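Local coordinates for histidine-containing Phosphotransfer Protein type 1, MtHPt1 (Medicago truncatula, PDB 3US6) that probably relays phosphoryl groups from cytokinin sensor histidine kinases to response regulators through a phosphorylatable histidine on a helix bundle, at residues R8-Y13 with R135-I140; A63-S68 with A111-L116; I69-V74 with Q107-C112. One frame throughout, in Å; residues are numbered along the deposited sequence.

Interaction 1: R8-Y13 with R135-I140; sequences RQWVDY and RLEQQI
Trp10 and Leu136 mark the place where the N-terminal helix 3-19 packs on the C-terminal part of helix 109-142 in this all-helical HPt protein. The two segments run nearly antiparallel, at 157° between their N-to-C directions, with axes 10.3 Å apart at closest approach. Leu136 CD2 rests on the opposing backbone, 3.5 Å from Trp10 N, and lies 3.7 Å from Trp10 CB. A branched leucine suits this spot because its other methyl, CD1, can lie near Gln9 OE1, the two side chains crossing at about a right angle. Ile140, one turn on, adds CD1 at 3.9 Å from Trp10 CB. The Trp10 side chain leaves its helix with CG opposite the backbone N, which carries the indole across to Glu137. There Trp10 NE1 donates to Glu137 OE2 over 2.9 Å, with an N-H...O angle of 156°. The oxygen sits near the indole plane and is met on its anti side; ring and carboxylate planes are 52° apart. Leu133, Ile147 and Pro148 pack on the Trp10 side chain as well. A buried tryptophan thus has its one polar hydrogen satisfied by a carboxylate, whose negative charge probably strengthens the bond and helps fix the ring's rotation.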
loop_
_atom_site.group_PDB
_atom_site.type_symbol
_atom_site.label_atom_id
_atom_site.label_comp_id
_atom_site.label_asym_id
_atom_site.label_seq_id
_atom_site.Cartn_x
_atom_site.Cartn_y
_atom_site.Cartn_z
ATOM N N ARG A 8 2.128 6.014 -22.464
ATOM C CA ARG A 8 2.446 7.356 -21.936
ATOM C C ARG A 8 1.628 7.657 -20.678
ATOM O O ARG A 8 2.161 8.201 -19.694
ATOM C CB ARG A 8 2.216 8.428 -22.999
ATOM C CG ARG A 8 3.217 8.411 -24.164
ATOM C CD ARG A 8 3.013 9.626 -25.137
ATOM N NE ARG A 8 1.747 9.580 -25.877
ATOM C CZ ARG A 8 1.559 8.891 -26.999
ATOM N NH1 ARG A 8 2.555 8.177 -27.514
ATOM N NH2 ARG A 8 0.372 8.907 -27.604
ATOM N N GLN A 9 0.363 7.261 -20.644
ATOM C CA GLN A 9 -0.460 7.426 -19.465
ATOM C C GLN A 9 0.069 6.675 -18.259
ATOM O O GLN A 9 0.008 7.170 -17.178
ATOM C CB GLN A 9 -1.873 6.949 -19.738
ATOM C CG GLN A 9 -2.596 7.746 -20.761
ATOM C CD GLN A 9 -3.958 7.159 -21.068
ATOM O OE1 GLN A 9 -4.127 5.974 -21.179
ATOM N NE2 GLN A 9 -4.913 8.006 -21.198
ATOM N N TRP A 10 0.575 5.484 -18.487
ATOM C CA TRP A 10 1.190 4.685 -17.434
ATOM C C TRP A 10 2.404 5.359 -16.865
ATOM O O TRP A 10 2.536 5.474 -15.648
ATOM C CB TRP A 10 1.579 3.269 -17.981
ATOM C CG TRP A 10 2.179 2.294 -16.963
ATOM C CD1 TRP A 10 1.514 1.408 -16.209
ATOM C CD2 TRP A 10 3.574 2.203 -16.566
ATOM N NE1 TRP A 10 2.395 0.738 -15.370
ATOM C CE2 TRP A 10 3.646 1.251 -15.547
ATOM C CE3 TRP A 10 4.740 2.866 -16.959
ATOM C CZ2 TRP A 10 4.850 0.870 -14.977
ATOM C CZ3 TRP A 10 5.912 2.532 -16.365
ATOM C CH2 TRP A 10 5.972 1.547 -15.396
ATOM N N VAL A 11 3.281 5.800 -17.740
ATOM C CA VAL A 11 4.450 6.546 -17.247
ATOM C C VAL A 11 4.056 7.714 -16.360
ATOM O O VAL A 11 4.593 7.888 -15.251
ATOM C CB VAL A 11 5.334 7.018 -18.441
ATOM C CG1 VAL A 11 6.403 8.011 -18.020
ATOM C CG2 VAL A 11 5.944 5.806 -19.148
ATOM N N ASP A 12 3.140 8.529 -16.865
ATOM C CA ASP A 12 2.704 9.699 -16.136
ATOM C C ASP A 12 2.027 9.300 -14.800
ATOM O O ASP A 12 2.236 9.982 -13.766
ATOM C CB ASP A 12 1.763 10.585 -16.970
ATOM C CG ASP A 12 2.464 11.218 -18.167
ATOM O OD1 ASP A 12 3.717 11.276 -18.177
ATOM O OD2 ASP A 12 1.722 11.644 -19.096
ATOM N N TYR A 13 1.155 8.296 -14.806
ATOM C CA TYR A 13 0.437 7.897 -13.597
ATOM C C TYR A 13 1.379 7.357 -12.538
ATOM O O TYR A 13 1.345 7.771 -11.364
ATOM C CB TYR A 13 -0.672 6.917 -13.960
ATOM C CG TYR A 13 -1.710 6.742 -12.853
ATOM C CD1 TYR A 13 -2.622 7.757 -12.588
ATOM C CD2 TYR A 13 -1.747 5.624 -12.053
ATOM C CE1 TYR A 13 -3.556 7.633 -11.576
ATOM C CE2 TYR A 13 -2.696 5.480 -11.063
ATOM C CZ TYR A 13 -3.577 6.498 -10.836
ATOM O OH TYR A 13 -4.498 6.284 -9.822
ATOM N N ARG A 135 -4.891 -2.168 -13.767
ATOM C CA ARG A 135 -5.879 -2.223 -14.841
ATOM C C ARG A 135 -5.317 -1.683 -16.159
ATOM O O ARG A 135 -5.564 -2.245 -17.226
ATOM C CB ARG A 135 -7.139 -1.446 -14.452
ATOM C CG ARG A 135 -8.150 -2.261 -13.661
ATOM C CD ARG A 135 -9.521 -1.604 -13.676
ATOM N NE ARG A 135 -9.606 -0.497 -12.726
ATOM C CZ ARG A 135 -9.860 -0.643 -11.430
ATOM N NH1 ARG A 135 -10.055 -1.853 -10.922
ATOM N NH2 ARG A 135 -9.919 0.420 -10.640
ATOM N N LEU A 136 -4.558 -0.593 -16.076
ATOM C CA LEU A 136 -3.939 0.022 -17.249
ATOM C C LEU A 136 -2.886 -0.937 -17.842
ATOM O O LEU A 136 -2.820 -1.167 -19.043
ATOM C CB LEU A 136 -3.297 1.351 -16.892
ATOM C CG LEU A 136 -2.636 2.092 -18.058
ATOM C CD1 LEU A 136 -3.600 2.316 -19.189
ATOM C CD2 LEU A 136 -2.117 3.421 -17.542
ATOM N N GLU A 137 -2.056 -1.531 -16.981
ATOM C CA GLU A 137 -1.101 -2.516 -17.425
ATOM C C GLU A 137 -1.799 -3.668 -18.174
ATOM O O GLU A 137 -1.303 -4.132 -19.185
ATOM C CB GLU A 137 -0.299 -3.100 -16.272
ATOM C CG GLU A 137 0.637 -2.090 -15.670
ATOM C CD GLU A 137 1.578 -2.632 -14.583
ATOM O OE1 GLU A 137 1.696 -3.869 -14.390
ATOM O OE2 GLU A 137 2.266 -1.775 -13.924
ATOM N N GLN A 138 -2.879 -4.192 -17.603
ATOM C CA GLN A 138 -3.587 -5.282 -18.258
ATOM C C GLN A 138 -4.069 -4.859 -19.641
ATOM O O GLN A 138 -4.034 -5.617 -20.615
ATOM C CB GLN A 138 -4.784 -5.757 -17.426
ATOM C CG GLN A 138 -4.472 -6.353 -16.088
ATOM C CD GLN A 138 -3.932 -7.777 -16.069
ATOM O OE1 GLN A 138 -3.546 -8.261 -14.992
ATOM N NE2 GLN A 138 -3.957 -8.477 -17.208
ATOM N N GLN A 139 -4.523 -3.610 -19.761
ATOM C CA GLN A 139 -4.971 -3.101 -21.066
ATOM C C GLN A 139 -3.824 -2.978 -22.076
ATOM O O GLN A 139 -3.940 -3.405 -23.239
ATOM C CB GLN A 139 -5.694 -1.761 -20.923
ATOM C CG GLN A 139 -6.959 -1.869 -20.161
ATOM C CD GLN A 139 -7.468 -0.544 -19.534
ATOM O OE1 GLN A 139 -6.861 0.535 -19.678
ATOM N NE2 GLN A 139 -8.533 -0.659 -18.762
ATOM N N ILE A 140 -2.713 -2.453 -21.633
ATOM C CA ILE A 140 -1.526 -2.322 -22.481
ATOM C C ILE A 140 -1.134 -3.703 -23.036
ATOM O O ILE A 140 -0.883 -3.856 -24.232
ATOM C CB ILE A 140 -0.325 -1.689 -21.719
ATOM C CG1 ILE A 140 -0.628 -0.204 -21.455
ATOM C CG2 ILE A 140 0.960 -1.795 -22.546
ATOM C CD1 ILE A 140 0.264 0.454 -20.387
#

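Interaction 2: A63-S68 with A111-L116; sequences AVDQQS and ACRRCL
Arg113 reaches from helix 109-142 to the backbone carbonyls where helix 41-64 runs out. Its NE donates to Val64 O at 2.9 Å, a nearly straight bond (171°) that lies close to the guanidinium plane. Also near that plane, NH2 makes a weak, bent bond to Gln66 O, 2.8 Å long. Asp65 OD1 stands well out of the plane, 3.8 Å from Arg113 NE, a long salt bridge of charges alone. Val64 CG2 meets Leu116 CD2 in an apolar contact modelled at 3.2 Å, a doubtfully short distance. The arginine gets there because its chain is extended from CG to NE (chi2 174°, chi3 -177°), carrying the charge past the valine to the helix end. Around this first shell, Leu116, three residues on from Arg113, also packs on Leu57, Leu60 and Phe100 within the bundle. In one of its conformers Gln66 turns its amide back, NE2 bonding to Phe62 O. Arginine fits here since NE and NH2 can face two carbonyls, though only the NE bond is well formed. The C-terminal end of helix 41-64 carries partial negative charge, which the guanidinium probably helps to balance, with Asp65 adding to the attraction.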
loop_
_atom_site.group_PDB
_atom_site.type_symbol
_atom_site.label_atom_id
_atom_site.label_comp_id
_atom_site.label_asym_id
_atom_site.label_seq_id
_atom_site.Cartn_x
_atom_site.Cartn_y
_atom_site.Cartn_z
ATOM N N ALA A 63 -10.127 -2.394 18.015
ATOM C CA ALA A 63 -9.251 -2.276 19.129
ATOM C C ALA A 63 -9.038 -0.845 19.591
ATOM O O ALA A 63 -8.912 -0.629 20.823
ATOM C CB ALA A 63 -7.900 -2.915 18.782
ATOM N N VAL A 64 -8.870 0.107 18.674
ATOM C CA VAL A 64 -8.570 1.476 19.117
ATOM C C VAL A 64 -9.804 2.188 19.602
ATOM O O VAL A 64 -9.693 3.141 20.377
ATOM C CB VAL A 64 -7.821 2.323 18.063
ATOM C CG1 VAL A 64 -6.541 1.705 17.704
ATOM C CG2 VAL A 64 -8.659 2.612 16.880
ATOM N N ASP A 65 -10.971 1.714 19.222
ATOM C CA ASP A 65 -12.201 2.444 19.506
ATOM C C ASP A 65 -12.879 1.881 20.733
ATOM O O ASP A 65 -14.061 1.866 20.843
ATOM C CB ASP A 65 -13.145 2.445 18.313
ATOM C CG ASP A 65 -12.691 3.403 17.217
ATOM O OD1 ASP A 65 -11.946 4.343 17.507
ATOM O OD2 ASP A 65 -13.061 3.171 16.071
ATOM N N GLN A 66 -12.087 1.305 21.599
ATOM C CA GLN A 66 -12.489 0.903 22.928
ATOM C C GLN A 66 -12.084 1.937 24.009
ATOM O O GLN A 66 -11.142 2.619 23.771
ATOM C CB GLN A 66 -11.894 -0.481 23.234
ATOM C CG GLN A 66 -12.150 -1.588 22.185
ATOM C CD GLN A 66 -13.629 -1.908 21.860
ATOM O OE1 GLN A 66 -14.354 -2.362 22.738
ATOM N NE2 GLN A 66 -14.049 -1.738 20.581
ATOM N N GLN A 67 -12.751 2.032 25.147
ATOM C CA GLN A 67 -12.475 3.040 26.194
ATOM C C GLN A 67 -11.035 2.932 26.621
ATOM O O GLN A 67 -10.323 3.945 26.828
ATOM C CB GLN A 67 -13.401 2.797 27.401
ATOM C CG GLN A 67 -13.564 3.897 28.430
ATOM C CD GLN A 67 -14.489 3.428 29.590
ATOM O OE1 GLN A 67 -14.270 2.342 30.161
ATOM N NE2 GLN A 67 -15.539 4.225 29.911
ATOM N N SER A 68 -10.558 1.695 26.795
ATOM C CA SER A 68 -9.175 1.423 27.147
ATOM C C SER A 68 -8.552 0.640 26.021
ATOM O O SER A 68 -9.034 -0.420 25.659
ATOM C CB SER A 68 -9.094 0.620 28.439
ATOM O OG SER A 68 -7.745 0.302 28.751
ATOM N N ALA A 111 -4.732 10.269 19.888
ATOM C CA ALA A 111 -3.804 10.294 18.782
ATOM C C ALA A 111 -3.740 8.932 18.067
ATOM O O ALA A 111 -3.596 8.851 16.860
ATOM C CB ALA A 111 -2.391 10.624 19.279
ATOM N N CYS A 112 -3.839 7.845 18.811
ATOM C CA CYS A 112 -3.971 6.541 18.157
ATOM C C CYS A 112 -5.184 6.452 17.253
ATOM O O CYS A 112 -5.079 5.912 16.146
ATOM C CB CYS A 112 -4.030 5.407 19.155
ATOM S SG CYS A 112 -2.412 5.058 19.908
ATOM N N ARG A 113 -6.325 6.992 17.708
ATOM C CA ARG A 113 -7.517 6.929 16.891
ATOM C C ARG A 113 -7.356 7.739 15.587
ATOM O O ARG A 113 -7.692 7.288 14.498
ATOM C CB ARG A 113 -8.719 7.395 17.688
ATOM C CG ARG A 113 -9.082 6.351 18.710
ATOM C CD ARG A 113 -10.192 6.852 19.619
ATOM N NE ARG A 113 -10.498 5.873 20.645
ATOM C CZ ARG A 113 -11.239 6.108 21.715
ATOM N NH1 ARG A 113 -11.842 7.272 21.892
ATOM N NH2 ARG A 113 -11.422 5.184 22.618
ATOM N N ARG A 114 -6.816 8.926 15.717
ATOM C CA ARG A 114 -6.620 9.765 14.556
ATOM C C ARG A 114 -5.587 9.186 13.602
ATOM O O ARG A 114 -5.728 9.225 12.409
ATOM C CB ARG A 114 -6.187 11.132 15.006
ATOM C CG ARG A 114 -7.334 11.914 15.521
ATOM C CD ARG A 114 -6.940 13.352 15.688
ATOM N NE ARG A 114 -6.910 13.695 17.077
ATOM C CZ ARG A 114 -5.836 13.742 17.822
ATOM N NH1 ARG A 114 -4.662 13.517 17.300
ATOM N NH2 ARG A 114 -5.957 14.060 19.081
ATOM N N CYS A 115 -4.553 8.625 14.176
ATOM C CA CYS A 115 -3.542 8.044 13.340
ATOM C C CYS A 115 -4.057 6.791 12.657
ATOM O O CYS A 115 -3.710 6.548 11.491
ATOM C CB CYS A 115 -2.377 7.694 14.183
ATOM S SG CYS A 115 -0.930 7.239 13.202
ATOM N N LEU A 116 -4.894 5.978 13.313
ATOM C CA LEU A 116 -5.499 4.876 12.567
ATOM C C LEU A 116 -6.353 5.409 11.421
ATOM O O LEU A 116 -6.374 4.833 10.328
ATOM C CB LEU A 116 -6.330 3.920 13.463
ATOM C CG LEU A 116 -7.083 2.732 12.793
ATOM C CD1 LEU A 116 -6.141 1.922 12.123
ATOM C CD2 LEU A 116 -7.741 1.895 13.848
#

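Interaction 3: I69-V74 with Q107-C112; sequences IDFKKV and QNIDAC
Two capped helix starts and a Schellman motif meet at one end of the helix bundle, where the N-terminus of helix 71-88 packs against the turn between helices 91-106 and 109-142. Phe71 carries most of the contact. Its CG stands beside the backbone N and opposite the carbonyl carbon (chi1 -67°), which puts the ring between Gln107 and Ile69. Gln107 CA sits 3.7 Å from the ring centroid and 17° off the normal, a CH-pi contact over one face. The Gln107 chain runs on across that face, CB 3.6 Å from Phe71 CE2, the amide plane almost parallel to the ring. Gln107 has positive phi as the C-prime residue of the Schellman motif ending helix 91-106. Ile69 CB covers the opposite face. At the edge, Cys112 SG makes a sulfur-aromatic contact, 4.0 Å from Phe71 CE1, and Ile109 CG1 approaches Phe71 CZ at 3.9 Å. Ile69 CD1 meets Ile109 CG1 (4.0 Å), two branched apolar chains sliding past each other in opposite directions; the contact buries Ile69 N without a partner in the model. Short polar side chains suit the caps: Lys73 N donates to Asp70 OD1 (3.1 Å), and Ala111 N to Asn108 OD1 (2.9 Å).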
loop_
_atom_site.group_PDB
_atom_site.type_symbol
_atom_site.label_atom_id
_atom_site.label_comp_id
_atom_site.label_asym_id
_atom_site.label_seq_id
_atom_site.Cartn_x
_atom_site.Cartn_y
_atom_site.Cartn_z
ATOM N N ILE A 69 -7.507 1.163 25.439
ATOM C CA ILE A 69 -6.830 0.486 24.331
ATOM C C ILE A 69 -5.757 -0.461 24.855
ATOM O O ILE A 69 -4.949 -0.077 25.731
ATOM C CB ILE A 69 -6.162 1.466 23.393
ATOM C CG1 ILE A 69 -7.203 2.369 22.780
ATOM C CG2 ILE A 69 -5.435 0.676 22.314
ATOM C CD1 ILE A 69 -6.634 3.420 21.782
ATOM N N ASP A 70 -5.703 -1.687 24.332
ATOM C CA ASP A 70 -4.603 -2.603 24.596
ATOM C C ASP A 70 -3.455 -2.190 23.678
ATOM O O ASP A 70 -3.370 -2.632 22.513
ATOM C CB ASP A 70 -5.008 -4.021 24.243
ATOM C CG ASP A 70 -3.956 -5.045 24.617
ATOM O OD1 ASP A 70 -2.729 -4.734 24.679
ATOM O OD2 ASP A 70 -4.400 -6.187 24.865
ATOM N N PHE A 71 -2.595 -1.287 24.158
ATOM C CA PHE A 71 -1.559 -0.686 23.314
ATOM C C PHE A 71 -0.528 -1.691 22.822
ATOM O O PHE A 71 0.056 -1.514 21.764
ATOM C CB PHE A 71 -0.835 0.475 24.061
ATOM C CG PHE A 71 -1.709 1.656 24.326
ATOM C CD1 PHE A 71 -2.090 2.483 23.317
ATOM C CD2 PHE A 71 -2.174 1.907 25.614
ATOM C CE1 PHE A 71 -2.889 3.550 23.528
ATOM C CE2 PHE A 71 -3.023 2.995 25.842
ATOM C CZ PHE A 71 -3.383 3.790 24.811
ATOM N N LYS A 72 -0.247 -2.697 23.635
ATOM C CA LYS A 72 0.689 -3.742 23.275
ATOM C C LYS A 72 0.209 -4.511 22.040
ATOM O O LYS A 72 0.950 -4.667 21.081
ATOM C CB LYS A 72 0.914 -4.658 24.522
ATOM C CG LYS A 72 2.024 -5.734 24.406
ATOM C CD LYS A 72 2.419 -6.278 25.815
ATOM C CE LYS A 72 3.563 -7.299 25.814
ATOM N NZ LYS A 72 4.874 -6.727 25.370
ATOM N N LYS A 73 -1.055 -4.901 22.052
ATOM C CA LYS A 73 -1.613 -5.686 20.960
ATOM C C LYS A 73 -1.736 -4.830 19.686
ATOM O O LYS A 73 -1.389 -5.266 18.580
ATOM C CB LYS A 73 -2.957 -6.283 21.381
ATOM C CG LYS A 73 -3.589 -7.195 20.351
ATOM C CD LYS A 73 -4.767 -7.994 20.918
ATOM C CE LYS A 73 -6.108 -7.338 20.577
ATOM N NZ LYS A 73 -6.272 -6.935 19.120
ATOM N N VAL A 74 -2.202 -3.597 19.873
ATOM C CA VAL A 74 -2.320 -2.661 18.766
ATOM C C VAL A 74 -0.965 -2.406 18.156
ATOM O O VAL A 74 -0.821 -2.405 16.923
ATOM C CB VAL A 74 -3.013 -1.350 19.210
ATOM C CG1 VAL A 74 -2.770 -0.271 18.158
ATOM C CG2 VAL A 74 -4.464 -1.654 19.466
ATOM N N GLN A 107 0.957 6.122 24.499
ATOM C CA GLN A 107 -0.307 5.674 25.080
ATOM C C GLN A 107 -1.397 6.760 25.051
ATOM O O GLN A 107 -2.149 6.952 25.991
ATOM C CB GLN A 107 -0.094 5.033 26.438
ATOM C CG GLN A 107 0.858 3.874 26.287
ATOM C CD GLN A 107 1.017 3.107 27.588
ATOM O OE1 GLN A 107 0.377 3.406 28.562
ATOM N NE2 GLN A 107 1.868 2.100 27.581
ATOM N N ASN A 108 -1.477 7.417 23.908
ATOM C CA ASN A 108 -2.340 8.544 23.670
ATOM C C ASN A 108 -3.540 8.031 22.887
ATOM O O ASN A 108 -3.435 7.807 21.713
ATOM C CB ASN A 108 -1.549 9.586 22.864
ATOM C CG ASN A 108 -2.316 10.848 22.576
ATOM O OD1 ASN A 108 -3.509 10.863 22.487
ATOM N ND2 ASN A 108 -1.583 11.913 22.380
ATOM N N ILE A 109 -4.652 7.816 23.566
ATOM C CA ILE A 109 -5.821 7.215 22.890
ATOM C C ILE A 109 -6.265 8.006 21.694
ATOM O O ILE A 109 -6.438 7.476 20.596
ATOM C CB ILE A 109 -6.989 7.039 23.914
ATOM C CG1 ILE A 109 -6.609 5.915 24.883
ATOM C CG2 ILE A 109 -8.302 6.867 23.218
ATOM C CD1 ILE A 109 -7.686 5.385 25.730
ATOM N N ASP A 110 -6.491 9.318 21.874
ATOM C CA ASP A 110 -6.995 10.089 20.780
ATOM C C ASP A 110 -6.021 10.126 19.623
ATOM O O ASP A 110 -6.453 10.063 18.479
ATOM C CB ASP A 110 -7.295 11.532 21.224
ATOM C CG ASP A 110 -8.545 11.653 22.090
ATOM O OD1 ASP A 110 -9.325 10.689 22.193
ATOM O OD2 ASP A 110 -8.721 12.729 22.712
ATOM N N ALA A 111 -4.732 10.269 19.888
ATOM C CA ALA A 111 -3.804 10.294 18.782
ATOM C C ALA A 111 -3.740 8.932 18.067
ATOM O O ALA A 111 -3.596 8.851 16.860
ATOM C CB ALA A 111 -2.391 10.624 19.279
ATOM N N CYS A 112 -3.839 7.845 18.811
ATOM C CA CYS A 112 -3.971 6.541 18.157
ATOM C C CYS A 112 -5.184 6.452 17.253
ATOM O O CYS A 112 -5.079 5.912 16.146
ATOM C CB CYS A 112 -4.030 5.407 19.155
ATOM S SG CYS A 112 -2.412 5.058 19.908
#

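In the fold
From the N terminus, helix 3-19 is the first element used: interaction 1 joins it to the far end of helix 109-142, closing a loop of 121 intervening residues, mostly helix. Within that span the chain follows helix 41-64 to its end, where interaction 2 reaches forward to the start of helix 109-142. Interaction 3 begins directly afterwards, tying the start of helix 71-88 to the turn that leads into helix 109-142. Both therefore lie inside the loop of interaction 1, and they end on overlapping residues, sharing Ala111 and Cys112, with centres 6 Å apart. Interaction 1 lies about 38 Å from interaction 2, centre to centre, so the long helix 109-142 is fastened near both ends.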